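Local coordinates for protein endo-alpha-(1->5)-L-arabinanase (Bacillus licheniformis, PDB 6B7K) that probably cleaves internal alpha-(1->5)-arabinofuranosidic linkages in arabinan, as a calcium-binding glycoside hydrolase of family 43, at residues A82-Y87 with W93-V98; D140-I145 with H262-N267. All blocks are in the same frame, centred on the assembly; numbering follows the deposited sequence.

Contact 1 of 2, residues A82-Y87 with W93-V98; sequences APDISY and WLYYSV. With CA (calcium ion), chain F.
Asp84, paired with Tyr95 across an antiparallel hairpin, sends its carboxylate out of the sheet to a calcium ion, which OD1 binds at 2.4 Å. Strand alternation puts Asp84 on the face that bears Ser86, Trp93 and Tyr95, and with CG anti to the backbone N (chi1 -180°) the carboxylate sits at the metal. The other oxygen, OD2, accepts a hydrogen bond from the backbone N of Leu143 in the next sheet. Two backbone bonds tie the pair: Asp84 N reaches Tyr95 O at 2.7 Å, and Tyr95 N returns to Asp84 O at 3.0 Å. A second hydrogen-bonded pair, Ser86 with Trp93, follows; its bond from Trp93 N to Ser86 O is the straighter of the two, 169° at the hydrogen. Ile85 and Leu94 form the non-hydrogen-bonded pair between them. There Leu94 CD1 lies 3.9 Å from Pro83 CB and 4.2 Å from Ile85 CB, with Phe36 of strand 32-38 packed against all three residues. Strand 81-87 is an edge strand of its four-stranded sheet, the innermost of a propeller blade. One face is thus apolar, while the other joins packing on Leu143 to a single carboxylate that serves both metal and backbone.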
loop_
_atom_site.group_PDB
_atom_site.type_symbol
_atom_site.label_atom_id
_atom_site.label_comp_id
_atom_site.label_asym_id
_atom_site.label_seq_id
_atom_site.Cartn_x
_atom_site.Cartn_y
_atom_site.Cartn_z
ATOM N N ALA A 82 -2.175 -2.629 -6.373
ATOM C CA ALA A 82 -1.972 -2.136 -5.014
ATOM C C ALA A 82 -3.220 -2.216 -4.148
ATOM O O ALA A 82 -3.825 -1.179 -3.841
ATOM C CB ALA A 82 -1.472 -0.691 -5.059
ATOM N N PRO A 83 -3.637 -3.405 -3.733
ATOM C CA PRO A 83 -4.778 -3.510 -2.824
ATOM C C PRO A 83 -4.370 -3.237 -1.385
ATOM O O PRO A 83 -3.206 -3.362 -1.001
ATOM C CB PRO A 83 -5.234 -4.961 -3.003
ATOM C CG PRO A 83 -3.986 -5.683 -3.342
ATOM C CD PRO A 83 -3.132 -4.730 -4.137
ATOM N N ASP A 84 -5.362 -2.843 -0.589
ATOM C CA ASP A 84 -5.189 -2.655 0.847
ATOM C C ASP A 84 -6.321 -3.369 1.567
ATOM O O ASP A 84 -7.496 -3.114 1.287
ATOM C CB ASP A 84 -5.163 -1.174 1.228
ATOM C CG ASP A 84 -4.978 -0.968 2.717
ATOM O OD1 ASP A 84 -3.988 -1.493 3.269
ATOM O OD2 ASP A 84 -5.820 -0.287 3.341
ATOM N N ILE A 85 -5.968 -4.250 2.497
ATOM C CA ILE A 85 -6.930 -5.073 3.215
ATOM C C ILE A 85 -6.810 -4.791 4.706
ATOM O O ILE A 85 -5.702 -4.700 5.248
ATOM C CB ILE A 85 -6.712 -6.572 2.913
ATOM C CG1 ILE A 85 -7.726 -7.434 3.669
ATOM C CG2 ILE A 85 -5.274 -6.976 3.220
ATOM C CD1 ILE A 85 -9.162 -7.193 3.249
ATOM N N SER A 86 -7.955 -4.647 5.368
ATOM C CA SER A 86 -7.976 -4.431 6.807
ATOM C C SER A 86 -9.379 -4.706 7.323
ATOM O O SER A 86 -10.357 -4.665 6.571
ATOM C CB SER A 86 -7.538 -3.008 7.169
ATOM O OG SER A 86 -8.331 -2.049 6.493
ATOM N N TYR A 87 -9.462 -4.991 8.618
ATOM C CA TYR A 87 -10.731 -5.196 9.300
ATOM C C TYR A 87 -11.002 -3.998 10.198
ATOM O O TYR A 87 -10.132 -3.590 10.974
ATOM C CB TYR A 87 -10.711 -6.491 10.113
ATOM C CG TYR A 87 -12.061 -6.903 10.664
ATOM C CD1 TYR A 87 -12.952 -7.637 9.893
ATOM C CD2 TYR A 87 -12.439 -6.564 11.957
ATOM C CE1 TYR A 87 -14.184 -8.021 10.393
ATOM C CE2 TYR A 87 -13.668 -6.943 12.466
ATOM C CZ TYR A 87 -14.536 -7.672 11.679
ATOM O OH TYR A 87 -15.761 -8.052 12.179
ATOM N N TRP A 93 -12.316 -4.328 4.669
ATOM C CA TRP A 93 -12.328 -3.289 3.651
ATOM C C TRP A 93 -11.155 -3.510 2.715
ATOM O O TRP A 93 -10.016 -3.668 3.168
ATOM C CB TRP A 93 -12.265 -1.898 4.285
ATOM C CG TRP A 93 -13.357 -1.661 5.285
ATOM C CD1 TRP A 93 -13.222 -1.565 6.639
ATOM C CD2 TRP A 93 -14.755 -1.508 5.009
ATOM N NE1 TRP A 93 -14.447 -1.349 7.223
ATOM C CE2 TRP A 93 -15.405 -1.311 6.245
ATOM C CE3 TRP A 93 -15.520 -1.512 3.837
ATOM C CZ2 TRP A 93 -16.784 -1.123 6.343
ATOM C CZ3 TRP A 93 -16.890 -1.325 3.937
ATOM C CH2 TRP A 93 -17.506 -1.132 5.181
ATOM N N LEU A 94 -11.436 -3.531 1.413
ATOM C CA LEU A 94 -10.438 -3.808 0.383
ATOM C C LEU A 94 -10.422 -2.642 -0.600
ATOM O O LEU A 94 -11.264 -2.564 -1.501
ATOM C CB LEU A 94 -10.731 -5.130 -0.322
ATOM C CG LEU A 94 -9.763 -5.553 -1.431
ATOM C CD1 LEU A 94 -8.373 -5.814 -0.867
ATOM C CD2 LEU A 94 -10.287 -6.774 -2.178
ATOM N N TYR A 95 -9.467 -1.735 -0.423
ATOM C CA TYR A 95 -9.240 -0.658 -1.372
ATOM C C TYR A 95 -8.301 -1.143 -2.467
ATOM O O TYR A 95 -7.351 -1.882 -2.199
ATOM C CB TYR A 95 -8.660 0.568 -0.665
ATOM C CG TYR A 95 -9.621 1.210 0.314
ATOM C CD1 TYR A 95 -10.551 2.150 -0.113
ATOM C CD2 TYR A 95 -9.603 0.875 1.662
ATOM C CE1 TYR A 95 -11.436 2.737 0.773
ATOM C CE2 TYR A 95 -10.484 1.457 2.557
ATOM C CZ TYR A 95 -11.398 2.388 2.106
ATOM O OH TYR A 95 -12.277 2.976 2.989
ATOM N N TYR A 96 -8.584 -0.742 -3.704
ATOM C CA TYR A 96 -7.813 -1.192 -4.854
ATOM C C TYR A 96 -7.778 -0.081 -5.893
ATOM O O TYR A 96 -8.580 0.856 -5.855
ATOM C CB TYR A 96 -8.394 -2.476 -5.461
ATOM C CG TYR A 96 -9.843 -2.355 -5.883
ATOM C CD1 TYR A 96 -10.871 -2.545 -4.968
ATOM C CD2 TYR A 96 -10.186 -2.052 -7.197
ATOM C CE1 TYR A 96 -12.196 -2.436 -5.346
ATOM C CE2 TYR A 96 -11.512 -1.939 -7.582
ATOM C CZ TYR A 96 -12.510 -2.132 -6.652
ATOM O OH TYR A 96 -13.830 -2.026 -7.021
ATOM N N SER A 97 -6.844 -0.202 -6.832
ATOM C CA SER A 97 -6.619 0.816 -7.846
ATOM C C SER A 97 -7.039 0.314 -9.221
ATOM O O SER A 97 -6.953 -0.880 -9.522
ATOM C CB SER A 97 -5.147 1.240 -7.885
ATOM O OG SER A 97 -4.677 1.563 -6.587
ATOM N N VAL A 98 -7.493 1.248 -10.052
ATOM C CA VAL A 98 -7.836 0.997 -11.447
ATOM C C VAL A 98 -7.159 2.091 -12.262
ATOM O O VAL A 98 -7.503 3.272 -12.122
ATOM C CB VAL A 98 -9.353 0.998 -11.676
ATOM C CG1 VAL A 98 -9.671 0.808 -13.142
ATOM C CG2 VAL A 98 -10.015 -0.086 -10.841
HETATM CA CA CA F . -2.565 -0.933 5.167
HETATM O O HOH W 1 -1.976 -1.558 7.633
#

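Contact 2 of 2, residues D140-I145 with H262-N267; sequences DPDLVI and HQDVLN. With CA (calcium ion), chain F.
Asp140 meets His262 at the start of both segments, its carboxylate set at the edge of the imidazole. OD1 lies in the ring plane, yet it stays 3.9 Å from His262 NE2; the carboxylate and ring planes stand 73° apart. Both residues are predicted to serve the active site, Asp140 by tuning the predicted proton donor Glu192, which its side chain touches, and His262 in substrate recognition; a second calcium ion and Asp23, the predicted proton acceptor, lie close to the imidazole. With an alanine here in place of Asp140, the imidazole edge would probably lose its neighbour and Ala193 N its weak hydrogen-bonding partner. Past Pro141, which packs on Tyr95 and Ser97, the chain enters the innermost strand of its blade and faces strand 263-266 across the axis of the five-bladed beta-propeller characteristic of family 43. With CG anti to the backbone N (chi1 -165°), Asp142 points into this channel, where OD1 binds the calcium shared with Asp84 at 2.4 Å. Asp264 answers with both oxygens, OD1 at 2.7 Å and OD2 at 2.5 Å from that ion. The metal holds the two carboxylates together, Asp142 OD1 only 3.3 Å from Asp264 OD2. Ser25 OG also bonds to Asp264 OD2, and a calcium-bound water donates to Val265 O.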
loop_
_atom_site.group_PDB
_atom_site.type_symbol
_atom_site.label_atom_id
_atom_site.label_comp_id
_atom_site.label_asym_id
_atom_site.label_seq_id
_atom_site.Cartn_x
_atom_site.Cartn_y
_atom_site.Cartn_z
ATOM N N ASP A 140 -2.525 3.281 -5.159
ATOM C CA ASP A 140 -1.859 2.949 -3.905
ATOM C C ASP A 140 -2.631 3.444 -2.677
ATOM O O ASP A 140 -2.124 4.267 -1.909
ATOM C CB ASP A 140 -0.436 3.490 -3.898
ATOM C CG ASP A 140 0.395 2.951 -5.045
ATOM O OD1 ASP A 140 -0.168 2.238 -5.902
ATOM O OD2 ASP A 140 1.609 3.238 -5.093
ATOM N N PRO A 141 -3.848 2.951 -2.458
ATOM C CA PRO A 141 -4.616 3.379 -1.288
ATOM C C PRO A 141 -4.176 2.642 -0.033
ATOM O O PRO A 141 -3.501 1.612 -0.082
ATOM C CB PRO A 141 -6.053 3.013 -1.665
ATOM C CG PRO A 141 -5.891 1.802 -2.509
ATOM C CD PRO A 141 -4.596 1.975 -3.271
ATOM N N ASP A 142 -4.575 3.196 1.108
ATOM C CA ASP A 142 -4.234 2.595 2.393
ATOM C C ASP A 142 -5.130 3.190 3.464
ATOM O O ASP A 142 -5.160 4.414 3.635
ATOM C CB ASP A 142 -2.768 2.825 2.732
ATOM C CG ASP A 142 -2.286 1.927 3.846
ATOM O OD1 ASP A 142 -2.011 0.739 3.569
ATOM O OD2 ASP A 142 -2.189 2.404 4.995
ATOM N N LEU A 143 -5.848 2.332 4.180
ATOM C CA LEU A 143 -6.729 2.750 5.257
ATOM C C LEU A 143 -5.958 2.813 6.571
ATOM O O LEU A 143 -5.087 1.980 6.834
ATOM C CB LEU A 143 -7.907 1.781 5.378
ATOM C CG LEU A 143 -8.909 1.949 6.522
ATOM C CD1 LEU A 143 -9.634 3.278 6.424
ATOM C CD2 LEU A 143 -9.898 0.798 6.519
ATOM N N VAL A 144 -6.278 3.813 7.389
ATOM C CA VAL A 144 -5.656 3.992 8.696
ATOM C C VAL A 144 -6.705 4.542 9.655
ATOM O O VAL A 144 -7.535 5.374 9.274
ATOM C CB VAL A 144 -4.422 4.918 8.616
ATOM C CG1 VAL A 144 -4.774 6.227 7.926
ATOM C CG2 VAL A 144 -3.843 5.174 10.003
ATOM N N ILE A 145 -6.675 4.065 10.898
ATOM C CA ILE A 145 -7.664 4.417 11.910
ATOM C C ILE A 145 -7.014 5.337 12.934
ATOM O O ILE A 145 -5.905 5.065 13.413
ATOM C CB ILE A 145 -8.260 3.162 12.572
ATOM C CG1 ILE A 145 -9.562 2.772 11.876
ATOM C CG2 ILE A 145 -8.520 3.387 14.053
ATOM C CD1 ILE A 145 -9.428 2.480 10.395
ATOM N N HIS A 262 6.720 -0.817 -1.982
ATOM C CA HIS A 262 5.295 -0.922 -1.685
ATOM C C HIS A 262 5.043 -1.749 -0.435
ATOM O O HIS A 262 4.464 -2.838 -0.498
ATOM C CB HIS A 262 4.512 -1.495 -2.863
ATOM C CG HIS A 262 3.068 -1.104 -2.849
ATOM N ND1 HIS A 262 2.194 -1.530 -1.872
ATOM C CD2 HIS A 262 2.353 -0.301 -3.671
ATOM C CE1 HIS A 262 0.998 -1.016 -2.099
ATOM N NE2 HIS A 262 1.069 -0.264 -3.183
ATOM N N GLN A 263 5.479 -1.228 0.703
ATOM C CA GLN A 263 5.374 -1.917 1.974
ATOM C C GLN A 263 4.001 -1.693 2.600
ATOM O O GLN A 263 3.189 -0.889 2.133
ATOM C CB GLN A 263 6.466 -1.440 2.929
ATOM C CG GLN A 263 6.185 -0.077 3.549
ATOM C CD GLN A 263 6.030 1.023 2.514
ATOM O OE1 GLN A 263 6.789 1.096 1.547
ATOM N NE2 GLN A 263 5.032 1.877 2.705
ATOM N N ASP A 264 3.749 -2.433 3.676
ATOM C CA ASP A 264 2.580 -2.224 4.514
ATOM C C ASP A 264 2.870 -2.856 5.865
ATOM O O ASP A 264 3.646 -3.810 5.960
ATOM C CB ASP A 264 1.311 -2.818 3.890
ATOM C CG ASP A 264 0.044 -2.154 4.401
ATOM O OD1 ASP A 264 0.129 -1.359 5.360
ATOM O OD2 ASP A 264 -1.034 -2.415 3.834
ATOM N N VAL A 265 2.254 -2.307 6.909
ATOM C CA VAL A 265 2.478 -2.755 8.278
ATOM C C VAL A 265 1.178 -3.313 8.841
ATOM O O VAL A 265 0.091 -2.798 8.556
ATOM C CB VAL A 265 3.020 -1.617 9.170
ATOM C CG1 VAL A 265 4.421 -1.222 8.729
ATOM C CG2 VAL A 265 2.089 -0.414 9.129
ATOM N N LEU A 266 1.294 -4.371 9.643
ATOM C CA LEU A 266 0.147 -5.025 10.256
ATOM C C LEU A 266 0.357 -5.113 11.758
ATOM O O LEU A 266 1.383 -5.630 12.215
ATOM C CB LEU A 266 -0.071 -6.430 9.684
ATOM C CG LEU A 266 -1.073 -7.326 10.418
ATOM C CD1 LEU A 266 -2.481 -6.755 10.327
ATOM C CD2 LEU A 266 -1.025 -8.748 9.875
ATOM N N ASN A 267 -0.615 -4.606 12.517
ATOM C CA ASN A 267 -0.647 -4.722 13.973
ATOM C C ASN A 267 0.587 -4.114 14.632
ATOM O O ASN A 267 0.941 -4.491 15.755
ATOM C CB ASN A 267 -0.815 -6.188 14.400
ATOM C CG ASN A 267 -1.492 -6.333 15.751
ATOM O OD1 ASN A 267 -2.116 -5.397 16.253
ATOM N ND2 ASN A 267 -1.380 -7.517 16.344
HETATM CA CA CA F . -2.565 -0.933 5.167
HETATM O O HOH W 1 -1.976 -1.558 7.633
#

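Both contacts are buried near the middle of the chain, their centres 9 Å apart, but they are built differently. Contact 1 lies within one blade, where neighbouring strands zip together through backbone bonds and bury 424 Å². Contact 2 spans the central channel between two blades, buries 136 Å², and has no direct hydrogen bond across it. They share one calcium ion and one water: Asp84 of contact 1 and Asp142 and Asp264 of contact 2 bring three separate blades to the metal, whose positive charge probably offsets the crowding of carboxylates. Ala82 CB also packs against His262 NE2, and Ser86 OG against Leu143 CD2, so the two meet along 82-86, at Ala82, Asp84 and Ser86.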